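Local coordinates for gram-negative insecticidal protein (Chromobacterium piscinae, PDB 6FBM) that acts as an insecticidal toxin, probably by perforating target-cell membranes with its MACPF pore-forming part, alongside a beta-tripod part that may help target it, at residues K313-D321 with S511-M522. Sequence-based numbering, arbitrary orientation.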
loop_
_atom_site.group_PDB
_atom_site.type_symbol
_atom_site.label_atom_id
_atom_site.label_comp_id
_atom_site.label_asym_id
_atom_site.label_seq_id
_atom_site.Cartn_x
_atom_site.Cartn_y
_atom_site.Cartn_z
ATOM N N LYS A 313 28.871 6.153 44.629
ATOM C CA LYS A 313 29.311 4.761 44.652
ATOM C C LYS A 313 29.030 4.095 45.992
ATOM O O LYS A 313 29.116 4.729 47.040
ATOM C CB LYS A 313 30.811 4.680 44.359
ATOM C CG LYS A 313 31.259 5.301 43.049
ATOM C CD LYS A 313 30.547 4.700 41.844
ATOM C CE LYS A 313 30.728 3.182 41.714
ATOM N NZ LYS A 313 30.488 2.688 40.342
ATOM N N VAL A 314 28.686 2.808 45.933
ATOM C CA VAL A 314 28.575 1.939 47.092
ATOM C C VAL A 314 29.912 1.216 47.160
ATOM O O VAL A 314 30.121 0.217 46.492
ATOM C CB VAL A 314 27.417 0.930 46.915
ATOM C CG1 VAL A 314 27.434 -0.126 48.007
ATOM C CG2 VAL A 314 26.097 1.675 46.915
ATOM N N ASP A 315 30.828 1.756 47.958
ATOM C CA ASP A 315 32.116 1.121 48.251
ATOM C C ASP A 315 32.008 0.034 49.334
ATOM O O ASP A 315 32.805 -0.915 49.336
ATOM C CB ASP A 315 33.127 2.190 48.676
ATOM C CG ASP A 315 33.448 3.165 47.570
ATOM O OD1 ASP A 315 33.874 2.731 46.489
ATOM O OD2 ASP A 315 33.302 4.369 47.807
ATOM N N LYS A 316 31.031 0.170 50.227
ATOM C CA LYS A 316 30.853 -0.739 51.331
ATOM C C LYS A 316 30.068 -1.945 50.823
ATOM O O LYS A 316 28.832 -1.947 50.834
ATOM C CB LYS A 316 30.109 -0.049 52.485
ATOM C CG LYS A 316 30.712 1.264 52.998
ATOM C CD LYS A 316 31.686 1.021 54.110
ATOM C CE LYS A 316 32.576 2.217 54.445
ATOM N NZ LYS A 316 31.971 3.081 55.502
ATOM N N VAL A 317 30.787 -2.977 50.378
ATOM C CA VAL A 317 30.145 -4.133 49.721
ATOM C C VAL A 317 30.153 -5.424 50.490
ATOM O O VAL A 317 29.542 -6.408 50.053
ATOM C CB VAL A 317 30.750 -4.388 48.331
ATOM C CG1 VAL A 317 30.424 -3.222 47.418
ATOM C CG2 VAL A 317 32.274 -4.644 48.395
ATOM N N LEU A 318 30.819 -5.432 51.644
ATOM C CA LEU A 318 30.792 -6.572 52.538
ATOM C C LEU A 318 29.983 -6.202 53.748
ATOM O O LEU A 318 30.279 -5.244 54.440
ATOM C CB LEU A 318 32.205 -6.978 52.917
ATOM C CG LEU A 318 33.051 -7.569 51.792
ATOM C CD1 LEU A 318 34.485 -7.838 52.248
ATOM C CD2 LEU A 318 32.431 -8.851 51.251
ATOM N N LEU A 319 28.956 -6.995 53.991
ATOM C CA LEU A 319 28.128 -6.864 55.160
ATOM C C LEU A 319 28.772 -7.705 56.243
ATOM O O LEU A 319 28.851 -8.928 56.121
ATOM C CB LEU A 319 26.737 -7.373 54.815
ATOM C CG LEU A 319 25.596 -7.248 55.815
ATOM C CD1 LEU A 319 25.368 -5.821 56.254
ATOM C CD2 LEU A 319 24.350 -7.856 55.197
ATOM N N MET A 320 29.226 -7.037 57.304
ATOM C CA MET A 320 29.886 -7.698 58.438
ATOM C C MET A 320 28.935 -7.972 59.614
ATOM O O MET A 320 28.083 -7.153 59.987
ATOM C CB MET A 320 31.031 -6.837 58.941
ATOM C CG MET A 320 31.942 -7.539 59.906
ATOM S SD MET A 320 33.433 -6.578 60.242
ATOM C CE MET A 320 32.759 -5.135 61.083
ATOM N N ASP A 321 29.122 -9.137 60.210
ATOM C CA ASP A 321 28.607 -9.449 61.523
ATOM C C ASP A 321 29.849 -9.711 62.387
ATOM O O ASP A 321 30.515 -10.732 62.218
ATOM C CB ASP A 321 27.679 -10.659 61.426
ATOM C CG ASP A 321 27.190 -11.132 62.776
ATOM O OD1 ASP A 321 27.644 -10.584 63.797
ATOM O OD2 ASP A 321 26.406 -12.085 62.816
ATOM N N SER A 511 37.135 0.538 54.504
ATOM C CA SER A 511 36.298 1.145 53.468
ATOM C C SER A 511 35.373 0.169 52.729
ATOM O O SER A 511 34.383 0.607 52.152
ATOM C CB SER A 511 37.142 1.951 52.465
ATOM O OG SER A 511 38.183 1.180 51.910
ATOM N N ALA A 512 35.679 -1.136 52.769
ATOM C CA ALA A 512 34.890 -2.176 52.070
ATOM C C ALA A 512 33.825 -2.819 52.944
ATOM O O ALA A 512 33.010 -3.630 52.463
ATOM C CB ALA A 512 35.821 -3.242 51.507
ATOM N N ILE A 513 33.797 -2.422 54.217
ATOM C CA ILE A 513 33.081 -3.156 55.251
ATOM C C ILE A 513 32.043 -2.295 55.967
ATOM O O ILE A 513 32.263 -1.105 56.214
ATOM C CB ILE A 513 34.137 -3.702 56.225
ATOM C CG1 ILE A 513 34.450 -5.127 55.828
ATOM C CG2 ILE A 513 33.731 -3.621 57.707
ATOM C CD1 ILE A 513 35.773 -5.590 56.401
ATOM N N ALA A 514 30.926 -2.914 56.323
ATOM C CA ALA A 514 29.941 -2.227 57.141
ATOM C C ALA A 514 29.103 -3.224 57.892
ATOM O O ALA A 514 28.836 -4.318 57.377
ATOM C CB ALA A 514 29.050 -1.332 56.304
ATOM N N SER A 515 28.701 -2.830 59.104
ATOM C CA SER A 515 27.767 -3.609 59.907
ATOM C C SER A 515 26.358 -3.470 59.346
ATOM O O SER A 515 26.120 -2.592 58.525
ATOM C CB SER A 515 27.780 -3.146 61.360
ATOM O OG SER A 515 27.358 -1.790 61.447
ATOM N N MET A 516 25.440 -4.308 59.818
ATOM C CA MET A 516 24.038 -4.233 59.433
ATOM C C MET A 516 23.518 -2.802 59.452
ATOM O O MET A 516 22.995 -2.320 58.458
ATOM C CB MET A 516 23.160 -5.122 60.316
ATOM C CG MET A 516 21.731 -5.297 59.785
ATOM S SD MET A 516 21.568 -6.085 58.124
ATOM C CE MET A 516 19.951 -5.538 57.525
ATOM N N GLN A 517 23.721 -2.114 60.565
ATOM C CA GLN A 517 23.254 -0.733 60.721
ATOM C C GLN A 517 23.965 0.282 59.794
ATOM O O GLN A 517 23.284 1.082 59.135
ATOM C CB GLN A 517 23.306 -0.271 62.201
ATOM C CG GLN A 517 22.639 1.085 62.501
ATOM C CD GLN A 517 21.216 1.225 61.932
ATOM O OE1 GLN A 517 20.349 0.357 62.170
ATOM N NE2 GLN A 517 20.958 2.334 61.205
ATOM N N GLU A 518 25.298 0.248 59.729
ATOM C CA GLU A 518 26.059 1.136 58.816
ATOM C C GLU A 518 25.637 0.940 57.334
ATOM O O GLU A 518 25.631 1.903 56.562
ATOM C CB GLU A 518 27.583 0.926 58.949
ATOM C CG GLU A 518 28.224 1.541 60.197
ATOM C CD GLU A 518 29.582 0.907 60.590
ATOM O OE1 GLU A 518 30.126 0.022 59.877
ATOM O OE2 GLU A 518 30.152 1.336 61.623
ATOM N N MET A 519 25.291 -0.298 56.966
ATOM C CA MET A 519 24.851 -0.637 55.612
ATOM C C MET A 519 23.481 -0.040 55.321
ATOM O O MET A 519 23.318 0.585 54.274
ATOM C CB MET A 519 24.831 -2.168 55.364
ATOM C CG MET A 519 24.698 -2.616 53.898
ATOM S SD MET A 519 26.150 -2.215 52.865
ATOM C CE MET A 519 27.285 -3.534 53.236
ATOM N N LYS A 520 22.509 -0.246 56.224
ATOM C CA LYS A 520 21.191 0.417 56.130
ATOM C C LYS A 520 21.327 1.925 55.900
ATOM O O LYS A 520 20.714 2.484 54.979
ATOM C CB LYS A 520 20.342 0.206 57.399
ATOM C CG LYS A 520 19.375 -0.972 57.399
ATOM C CD LYS A 520 18.030 -0.633 58.104
ATOM C CE LYS A 520 17.031 -1.775 58.038
ATOM N NZ LYS A 520 17.434 -2.979 58.837
ATOM N N SER A 521 22.151 2.556 56.733
ATOM C CA SER A 521 22.350 4.003 56.695
ATOM C C SER A 521 23.024 4.463 55.387
ATOM O O SER A 521 22.554 5.408 54.736
ATOM C CB SER A 521 23.151 4.454 57.928
ATOM O OG SER A 521 23.491 5.828 57.854
ATOM N N MET A 522 24.113 3.791 55.014
ATOM C CA MET A 522 24.827 4.045 53.747
ATOM C C MET A 522 23.911 3.867 52.536
ATOM O O MET A 522 23.878 4.724 51.672
ATOM C CB MET A 522 26.055 3.121 53.648
ATOM C CG MET A 522 26.977 3.329 52.452
ATOM S SD MET A 522 26.397 2.650 50.885
ATOM C CE MET A 522 25.982 0.961 51.296
#
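The backbone amides of Leu318 and Met320 and the carbonyl of Leu318 bond to residues 512-514, pairing strands 318-321 and 513-515 in parallel. Leu318, Met320 and Ile513 project from one face, Leu319 and Ala514 from the other. Three well-formed bonds set the register: Leu318 N to Ala512 O (3.0 Å), Ala514 N to Leu318 O (3.1 Å) and Met320 N to Ala514 O (2.7 Å), the last almost straight at 177°. Ala512 O also takes a weak, bent bond from Val317 N. Strand 513-515 is the outer strand, within this chain, of a four-stranded mixed sheet in which strand 318-321 lies between it and strand 373-376.

On the Met320 and Ile513 face, Met320 CE rests against Ile513 CG2 at 3.8 Å, and Phe374 touches both side chains. On the Leu319 and Ala514 face, the C-terminal helix 516-524 packs on the sheet. Leu319 CG is anti to the backbone N (chi1 -174°), which carries CD1 over the first helical turn, 3.8 Å from Met519 CB. Ser515, the N-cap, donates from N to Glu518 OE1 (3.3 Å), and Glu518 N returns a weak bond to Ser515 OG, a capping box. Met519, bent at its second and third torsions, folds CE back into van der Waals contact with Lys316 O at 3.3 Å. Further along, the Val314 and Met522 side chains cross at about a right angle, with Val314 CG1 3.8 Å from Met522 CE.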